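Long-range contact in Pgp2 (Campylobacter jejuni subsp. jejuni, PDB 6XJ6), which probably trims peptidoglycan as an LD-carboxypeptidase of the YkuD family and directs the helical cell shape of the bacterium: residues Asp71-Arg83 against Asp153-Lys165. Sequence-based numbering, arbitrary orientation.
Sequences DLKTPVGFYELGR and DKKVFVMTEEKEK
Val158 packs against Tyr79 across the two strands, CB to CB 4.0 Å, and with Thr160 is one of the two residues most buried by this contact; all three lie on the same face of the sheet. The strands run antiparallel, 157° apart, and the pairs Gly77-Thr160 and Tyr79-Val158 are both doubly hydrogen-bonded. Tyr79 N reaches Val158 O at 2.7 Å in the carbonyl plane, whereas the return bond from Val158 N comes from above the plane of the Tyr79 carbonyl, 56° out of it. Leu81 N adds a fifth backbone bond, to Val156 O. Strand 77-80 is an outermost strand of the five-stranded mixed sheet of the catalytic domain. Val158 CG2 packs on Leu81 CB at 3.7 Å, and Val156 CG1 lies beside the same leucine. Thr160 turns CG2 anti to its backbone N, which lays the methyl 3.3 Å from Pro75 O; its OG1 shares water 1 with that carbonyl. Across the other face, the Phe78 ring sets CZ 3.4 Å from Phe157 CB, the two ring planes inclined at 37°. Met159 SD lies at the edge of the Phe78 ring, 5.5 Å from its centroid, a Met-aromatic contact, and strand 232-240 of the NTF2-like domain touches all three side chains. At the more exposed end, Lys155 NZ forms a 3.3 Å salt bridge with Glu80 OE1, and water 2 bonds to both atoms. The segment leading into strand 77-80 includes Thr74, whose OG1 bonds to Gly135 O and Gly61 N, about 6 Å from the predicted nucleophile Cys136 between side chains. Five backbone bonds thus fix the edge strand's register, consistent with placing Thr74 there.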
# COMPACT_ATOMS: atom_id res chain seq x y z
N ASP A 71 -10.73 17.56 7.08
CA ASP A 71 -10.17 18.33 5.97
C ASP A 71 -10.83 18.02 4.63
O ASP A 71 -10.55 18.72 3.66
CB ASP A 71 -8.64 18.23 5.90
CG ASP A 71 -8.13 16.83 5.58
OD1 ASP A 71 -8.90 15.97 5.12
OD2 ASP A 71 -6.91 16.61 5.78
N LEU A 72 -11.70 17.01 4.57
CA LEU A 72 -12.50 16.70 3.39
C LEU A 72 -11.69 16.17 2.22
O LEU A 72 -12.23 16.00 1.12
CB LEU A 72 -13.32 17.92 2.93
CG LEU A 72 -14.21 18.57 3.99
CD1 LEU A 72 -14.98 19.71 3.35
CD2 LEU A 72 -15.17 17.56 4.60
N LYS A 73 -10.41 15.88 2.42
CA LYS A 73 -9.56 15.45 1.32
C LYS A 73 -9.65 13.95 1.12
O LYS A 73 -9.87 13.18 2.06
CB LYS A 73 -8.11 15.85 1.60
CG LYS A 73 -7.90 17.35 1.57
CD LYS A 73 -6.54 17.75 2.12
CE LYS A 73 -6.38 19.27 2.09
NZ LYS A 73 -5.13 19.72 2.75
N THR A 74 -9.49 13.53 -0.14
CA THR A 74 -9.32 12.12 -0.44
C THR A 74 -7.85 11.74 -0.30
O THR A 74 -6.99 12.41 -0.90
CB THR A 74 -9.82 11.81 -1.84
OG1 THR A 74 -11.24 11.96 -1.88
CG2 THR A 74 -9.46 10.38 -2.26
N PRO A 75 -7.52 10.71 0.47
CA PRO A 75 -6.10 10.36 0.65
C PRO A 75 -5.45 9.84 -0.62
O PRO A 75 -6.05 9.13 -1.43
CB PRO A 75 -6.12 9.28 1.74
CG PRO A 75 -7.50 8.85 1.89
CD PRO A 75 -8.42 9.85 1.26
N VAL A 76 -4.18 10.21 -0.77
CA VAL A 76 -3.31 9.76 -1.84
C VAL A 76 -2.41 8.68 -1.27
O VAL A 76 -1.84 8.84 -0.18
CB VAL A 76 -2.49 10.95 -2.36
CG1 VAL A 76 -1.40 10.51 -3.32
CG2 VAL A 76 -3.42 11.97 -3.01
N GLY A 77 -2.27 7.57 -1.99
CA GLY A 77 -1.41 6.50 -1.54
C GLY A 77 -1.93 5.15 -1.99
O GLY A 77 -2.69 5.05 -2.95
N PHE A 78 -1.52 4.12 -1.25
CA PHE A 78 -1.86 2.74 -1.56
C PHE A 78 -2.51 2.12 -0.33
O PHE A 78 -1.91 2.13 0.76
CB PHE A 78 -0.62 1.95 -1.99
CG PHE A 78 -0.94 0.71 -2.77
CD1 PHE A 78 -1.03 0.75 -4.15
CD2 PHE A 78 -1.14 -0.50 -2.12
CE1 PHE A 78 -1.31 -0.40 -4.87
CE2 PHE A 78 -1.42 -1.65 -2.84
CZ PHE A 78 -1.51 -1.59 -4.22
N TYR A 79 -3.71 1.59 -0.51
CA TYR A 79 -4.58 1.10 0.54
C TYR A 79 -5.17 -0.24 0.12
O TYR A 79 -4.84 -0.78 -0.94
CB TYR A 79 -5.68 2.14 0.84
CG TYR A 79 -5.11 3.44 1.34
CD1 TYR A 79 -4.79 4.46 0.45
CD2 TYR A 79 -4.86 3.63 2.68
CE1 TYR A 79 -4.23 5.64 0.89
CE2 TYR A 79 -4.31 4.82 3.14
CZ TYR A 79 -3.99 5.81 2.24
OH TYR A 79 -3.42 6.97 2.69
N GLU A 80 -6.04 -0.77 0.96
CA GLU A 80 -6.80 -1.97 0.64
C GLU A 80 -8.28 -1.65 0.72
O GLU A 80 -8.70 -0.69 1.39
CB GLU A 80 -6.45 -3.11 1.59
CG GLU A 80 -4.98 -3.43 1.60
CD GLU A 80 -4.61 -4.35 2.71
OE1 GLU A 80 -5.01 -5.53 2.63
OE2 GLU A 80 -3.95 -3.89 3.67
N LEU A 81 -9.08 -2.46 0.03
CA LEU A 81 -10.52 -2.31 -0.00
C LEU A 81 -11.19 -3.48 0.71
O LEU A 81 -10.85 -4.64 0.46
CB LEU A 81 -11.04 -2.24 -1.43
CG LEU A 81 -12.45 -1.67 -1.57
CD1 LEU A 81 -12.49 -0.19 -1.23
CD2 LEU A 81 -12.96 -1.90 -2.98
N GLY A 82 -12.13 -3.16 1.60
CA GLY A 82 -12.91 -4.17 2.29
C GLY A 82 -14.10 -4.64 1.47
O GLY A 82 -14.34 -4.20 0.34
N ARG A 83 -14.86 -5.54 2.06
CA ARG A 83 -15.98 -6.18 1.38
C ARG A 83 -17.18 -5.25 1.32
O ARG A 83 -17.35 -4.36 2.16
CB ARG A 83 -16.37 -7.48 2.10
N ASP A 153 -15.03 -11.14 -3.93
CA ASP A 153 -14.27 -12.35 -3.63
C ASP A 153 -12.82 -12.28 -4.09
O ASP A 153 -12.19 -13.32 -4.31
CB ASP A 153 -14.95 -13.60 -4.19
CG ASP A 153 -16.29 -13.88 -3.54
OD1 ASP A 153 -16.46 -13.53 -2.35
OD2 ASP A 153 -17.17 -14.46 -4.21
N LYS A 154 -12.28 -11.08 -4.25
CA LYS A 154 -10.91 -10.88 -4.68
C LYS A 154 -10.14 -10.16 -3.59
O LYS A 154 -10.71 -9.51 -2.71
CB LYS A 154 -10.86 -10.05 -5.96
CG LYS A 154 -11.43 -10.76 -7.17
CD LYS A 154 -11.29 -9.92 -8.42
CE LYS A 154 -11.80 -10.67 -9.65
NZ LYS A 154 -11.76 -9.82 -10.87
N LYS A 155 -8.81 -10.29 -3.65
CA LYS A 155 -7.91 -9.41 -2.92
C LYS A 155 -7.81 -8.11 -3.69
O LYS A 155 -7.33 -8.09 -4.83
CB LYS A 155 -6.54 -10.06 -2.80
CG LYS A 155 -5.51 -9.25 -2.02
CD LYS A 155 -5.87 -9.16 -0.54
CE LYS A 155 -4.73 -8.58 0.28
NZ LYS A 155 -4.99 -8.66 1.75
N VAL A 156 -8.27 -7.01 -3.08
CA VAL A 156 -8.47 -5.75 -3.78
C VAL A 156 -7.67 -4.65 -3.10
O VAL A 156 -7.85 -4.38 -1.90
CB VAL A 156 -9.96 -5.37 -3.85
CG1 VAL A 156 -10.15 -4.11 -4.67
CG2 VAL A 156 -10.76 -6.52 -4.46
N PHE A 157 -6.80 -4.01 -3.87
CA PHE A 157 -6.04 -2.87 -3.41
C PHE A 157 -6.60 -1.58 -4.00
O PHE A 157 -7.33 -1.57 -5.00
CB PHE A 157 -4.57 -3.03 -3.81
CG PHE A 157 -3.90 -4.17 -3.12
CD1 PHE A 157 -3.71 -4.15 -1.75
CD2 PHE A 157 -3.48 -5.28 -3.83
CE1 PHE A 157 -3.11 -5.20 -1.11
CE2 PHE A 157 -2.87 -6.34 -3.19
CZ PHE A 157 -2.69 -6.31 -1.83
N VAL A 158 -6.25 -0.47 -3.35
CA VAL A 158 -6.73 0.86 -3.68
C VAL A 158 -5.51 1.73 -3.89
O VAL A 158 -4.70 1.90 -2.98
CB VAL A 158 -7.60 1.42 -2.54
CG1 VAL A 158 -7.94 2.90 -2.74
CG2 VAL A 158 -8.86 0.58 -2.41
N MET A 159 -5.37 2.27 -5.09
CA MET A 159 -4.24 3.09 -5.47
C MET A 159 -4.82 4.42 -5.92
O MET A 159 -5.53 4.49 -6.92
CB MET A 159 -3.45 2.41 -6.58
CG MET A 159 -2.27 3.19 -7.08
SD MET A 159 -1.33 2.20 -8.26
CE MET A 159 -0.24 3.45 -8.93
N THR A 160 -4.56 5.48 -5.15
CA THR A 160 -5.13 6.79 -5.42
C THR A 160 -4.02 7.79 -5.70
O THR A 160 -3.16 8.02 -4.85
CB THR A 160 -6.02 7.24 -4.28
OG1 THR A 160 -7.04 6.24 -4.10
CG2 THR A 160 -6.67 8.58 -4.60
N GLU A 161 -4.06 8.37 -6.89
CA GLU A 161 -3.14 9.39 -7.36
C GLU A 161 -3.76 10.77 -7.19
O GLU A 161 -4.97 10.94 -7.29
CB GLU A 161 -2.86 9.20 -8.85
CG GLU A 161 -2.26 7.87 -9.21
CD GLU A 161 -2.17 7.65 -10.70
OE1 GLU A 161 -3.01 8.17 -11.47
OE2 GLU A 161 -1.25 6.91 -11.12
N GLU A 162 -2.90 11.76 -6.98
CA GLU A 162 -3.36 13.14 -6.95
C GLU A 162 -3.47 13.71 -8.36
O GLU A 162 -4.54 14.18 -8.77
CB GLU A 162 -2.39 13.99 -6.13
CG GLU A 162 -2.76 15.45 -6.02
CD GLU A 162 -3.86 15.72 -5.02
OE1 GLU A 162 -4.26 16.90 -4.93
OE2 GLU A 162 -4.30 14.77 -4.35
N LYS A 163 -2.37 13.69 -9.11
CA LYS A 163 -2.34 14.25 -10.45
C LYS A 163 -1.45 13.41 -11.34
O LYS A 163 -1.91 12.87 -12.35
CB LYS A 163 -1.83 15.70 -10.42
CG LYS A 163 -1.75 16.36 -11.78
CD LYS A 163 -1.11 17.73 -11.67
CE LYS A 163 -1.05 18.43 -13.02
NZ LYS A 163 -2.41 18.85 -13.47
N GLU A 164 -0.18 13.28 -10.96
CA GLU A 164 0.77 12.54 -11.78
C GLU A 164 0.43 11.06 -11.83
O GLU A 164 -0.06 10.47 -10.87
CB GLU A 164 2.19 12.72 -11.25
CG GLU A 164 2.65 14.17 -11.22
CD GLU A 164 2.58 14.84 -12.58
OE1 GLU A 164 2.95 14.19 -13.58
OE2 GLU A 164 2.14 16.01 -12.64
N LYS A 165 0.68 10.47 -13.00
CA LYS A 165 0.52 9.04 -13.19
C LYS A 165 1.72 8.34 -12.57
O LYS A 165 2.87 8.59 -12.96
CB LYS A 165 0.45 8.78 -14.70
CG LYS A 165 0.35 7.34 -15.13
CD LYS A 165 0.22 7.30 -16.66
CE LYS A 165 0.28 5.89 -17.22
NZ LYS A 165 0.14 5.90 -18.71
O HOH W 1 -7.89 6.99 -1.60
O HOH W 2 -6.89 -6.76 1.54
O HOH W 3 -9.05 -6.84 -0.26